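Local coordinates for DUF4348 domain-containing protein (Bacteroides fragilis, PDB 3SBU) that is of unknown function but belongs to a DUF4348 family of the NTF2 clan and is probably made as a lipoprotein, at residues A[155-158]-A[159-163]. Sequence-based numbering, arbitrary orientation.
Sequences VEFF and GHFAT
Phe157 and Phe161, one turn apart on the amphipathic helix 154-163, illustrate how i and i+4 aromatic residues share a buried stripe. The two side chains run alongside each other off the same flank, with Phe157 CZ 3.5 Å from Phe161 CD1. The ring planes meet at 40°, an oblique pairing, and CB of Phe161 sits over one face of the Phe157 ring in a CH-pi contact, 4.2 Å from its centroid. While CB leans back in this way, CG anti to the backbone N (chi1 -174°) carries the Phe161 ring outward from the helix. Phe158 widens the stripe: its CE2 packs against CB of Ala162 at 4.0 Å, while its CE1 makes a looser approach to the Phe161 ring. Behind the side chains, Phe161 N to Phe157 O and Ala162 N to Phe158 O are regular i to i+4 bonds, both 2.8 Å long, which hold the bonded residues one turn apart. On the exposed flank, O of Glu156 receives a weak bond from the backbone N of His160. In one of two conformers, His160 ND1 adds a tentative weak bond to that oxygen at 2.9 Å, the N-H...O angle only 129°. Farther out, Trp251 meets the Phe157 ring and Phe244 packs edge-to-face with Phe161, joining the helix to the antiparallel sheet that contains strand 240-245. Thr163 folds its hydroxyl back along the helix, OG1 donating to Gly159 O at 2.7 Å.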
ATOM      1  N   VAL A 155      11.511  11.694 -20.273  1.00 39.32           N
ATOM      2  CA  VAL A 155      10.508  12.708 -19.935  1.00 40.70           C
ATOM      3  C   VAL A 155       9.242  12.514 -20.754  1.00 48.56           C
ATOM      4  O   VAL A 155       8.130  12.514 -20.199  1.00 49.83           O
ATOM      5  CB  VAL A 155      11.091  14.136 -20.099  1.00 44.93           C
ATOM      6  CG1 VAL A 155      10.007  15.210 -19.935  1.00 45.72           C
ATOM      7  CG2 VAL A 155      12.237  14.366 -19.107  1.00 43.79           C
ATOM      8  N   GLU A 156       9.422  12.310 -22.062  1.00 45.51           N
ATOM      9  CA  GLU A 156       8.310  12.138 -22.971  1.00 46.71           C
ATOM     10  C   GLU A 156       7.675  10.800 -22.715  1.00 48.73           C
ATOM     11  O   GLU A 156       6.457  10.739 -22.694  1.00 47.56           O
ATOM     12  CB  GLU A 156       8.733  12.314 -24.438  1.00 49.16           C
ATOM     13  CG  GLU A 156       9.364  13.687 -24.674  1.00 67.84           C
ATOM     14  CD  GLU A 156       8.770  14.546 -25.773  1.00 95.32           C
ATOM     15  OE1 GLU A 156       7.746  15.225 -25.522  1.00106.96           O
ATOM     16  OE2 GLU A 156       9.367  14.582 -26.873  1.00 72.26           O
ATOM     17  N   PHE A 157       8.465   9.737 -22.457  1.00 44.60           N
ATOM     18  CA  PHE A 157       7.906   8.430 -22.115  1.00 42.74           C
ATOM     19  C   PHE A 157       7.061   8.560 -20.821  1.00 44.16           C
ATOM     20  O   PHE A 157       5.958   8.006 -20.746  1.00 44.22           O
ATOM     21  CB  PHE A 157       9.035   7.379 -21.929  1.00 42.17           C
ATOM     22  CG  PHE A 157       8.724   6.322 -20.886  1.00 41.35           C
ATOM     23  CD1 PHE A 157       7.986   5.196 -21.221  1.00 43.20           C
ATOM     24  CD2 PHE A 157       9.129   6.483 -19.557  1.00 39.72           C
ATOM     25  CE1 PHE A 157       7.666   4.237 -20.261  1.00 42.92           C
ATOM     26  CE2 PHE A 157       8.780   5.536 -18.585  1.00 40.83           C
ATOM     27  CZ  PHE A 157       8.078   4.403 -18.952  1.00 39.79           C
ATOM     28  N   PHE A 158       7.601   9.272 -19.808  1.00 39.75           N
ATOM     29  CA  PHE A 158       6.952   9.402 -18.504  1.00 39.79           C
ATOM     30  C   PHE A 158       5.575  10.058 -18.608  1.00 44.39           C
ATOM     31  O   PHE A 158       4.649   9.573 -17.961  1.00 43.86           O
ATOM     32  CB  PHE A 158       7.809  10.128 -17.455  1.00 40.79           C
ATOM     33  CG  PHE A 158       7.165   9.995 -16.085  1.00 42.02           C
ATOM     34  CD1 PHE A 158       7.246   8.797 -15.375  1.00 44.39           C
ATOM     35  CD2 PHE A 158       6.385  11.031 -15.557  1.00 44.68           C
ATOM     36  CE1 PHE A 158       6.607   8.656 -14.137  1.00 45.98           C
ATOM     37  CE2 PHE A 158       5.743  10.889 -14.316  1.00 48.01           C
ATOM     38  CZ  PHE A 158       5.857   9.700 -13.617  1.00 45.27           C
ATOM     39  N   GLY A 159       5.441  11.096 -19.433  1.00 43.10           N
ATOM     40  CA  GLY A 159       4.158  11.758 -19.666  1.00 44.82           C
ATOM     41  C   GLY A 159       3.091  10.803 -20.165  1.00 50.68           C
ATOM     42  O   GLY A 159       1.940  10.864 -19.715  1.00 54.01           O
ATOM     43  N   HIS A 160       3.482   9.904 -21.091  1.00 46.01           N
ATOM     44  CA  HIS A 160       2.585   8.900 -21.659  0.50 47.05           C
ATOM     45  C   HIS A 160       2.310   7.799 -20.629  1.00 50.54           C
ATOM     46  O   HIS A 160       1.169   7.391 -20.478  1.00 52.15           O
ATOM     47  CB  HIS A 160       3.169   8.327 -22.954  0.50 47.67           C
ATOM     48  CG  HIS A 160       3.206   9.327 -24.071  0.50 51.89           C
ATOM     49  ND1 HIS A 160       4.398   9.891 -24.499  0.50 52.59           N
ATOM     50  CD2 HIS A 160       2.190   9.866 -24.784  0.50 54.97           C
ATOM     51  CE1 HIS A 160       4.071  10.743 -25.457  0.50 52.73           C
ATOM     52  NE2 HIS A 160       2.754  10.763 -25.661  0.50 54.74           N
ATOM     53  N   PHE A 161       3.351   7.354 -19.884  1.00 44.16           N
ATOM     54  CA  PHE A 161       3.257   6.328 -18.829  1.00 42.25           C
ATOM     55  C   PHE A 161       2.279   6.780 -17.732  1.00 49.79           C
ATOM     56  O   PHE A 161       1.458   5.976 -17.282  1.00 50.15           O
ATOM     57  CB  PHE A 161       4.659   6.038 -18.212  1.00 40.53           C
ATOM     58  CG  PHE A 161       4.735   4.904 -17.204  1.00 39.99           C
ATOM     59  CD1 PHE A 161       4.924   3.587 -17.623  1.00 40.87           C
ATOM     60  CD2 PHE A 161       4.632   5.156 -15.839  1.00 40.25           C
ATOM     61  CE1 PHE A 161       5.005   2.538 -16.700  1.00 40.35           C
ATOM     62  CE2 PHE A 161       4.681   4.109 -14.912  1.00 42.33           C
ATOM     63  CZ  PHE A 161       4.874   2.804 -15.349  1.00 40.53           C
ATOM     64  N   ALA A 162       2.384   8.069 -17.302  1.00 47.45           N
ATOM     65  CA  ALA A 162       1.563   8.664 -16.237  1.00 49.12           C
ATOM     66  C   ALA A 162       0.092   8.915 -16.623  1.00 56.49           C
ATOM     67  O   ALA A 162      -0.737   9.056 -15.721  1.00 56.70           O
ATOM     68  CB  ALA A 162       2.183   9.986 -15.776  1.00 49.15           C
ATOM     69  N   THR A 163      -0.233   9.009 -17.932  1.00 55.14           N
ATOM     70  CA  THR A 163      -1.594   9.375 -18.373  1.00 58.21           C
ATOM     71  C   THR A 163      -2.350   8.305 -19.187  1.00 66.16           C
ATOM     72  O   THR A 163      -3.566   8.433 -19.339  1.00 69.12           O
ATOM     73  CB  THR A 163      -1.557  10.664 -19.204  1.00 60.39           C
ATOM     74  OG1 THR A 163      -0.701  10.477 -20.320  1.00 65.34           O
ATOM     75  CG2 THR A 163      -1.070  11.876 -18.419  1.00 55.26           C
TER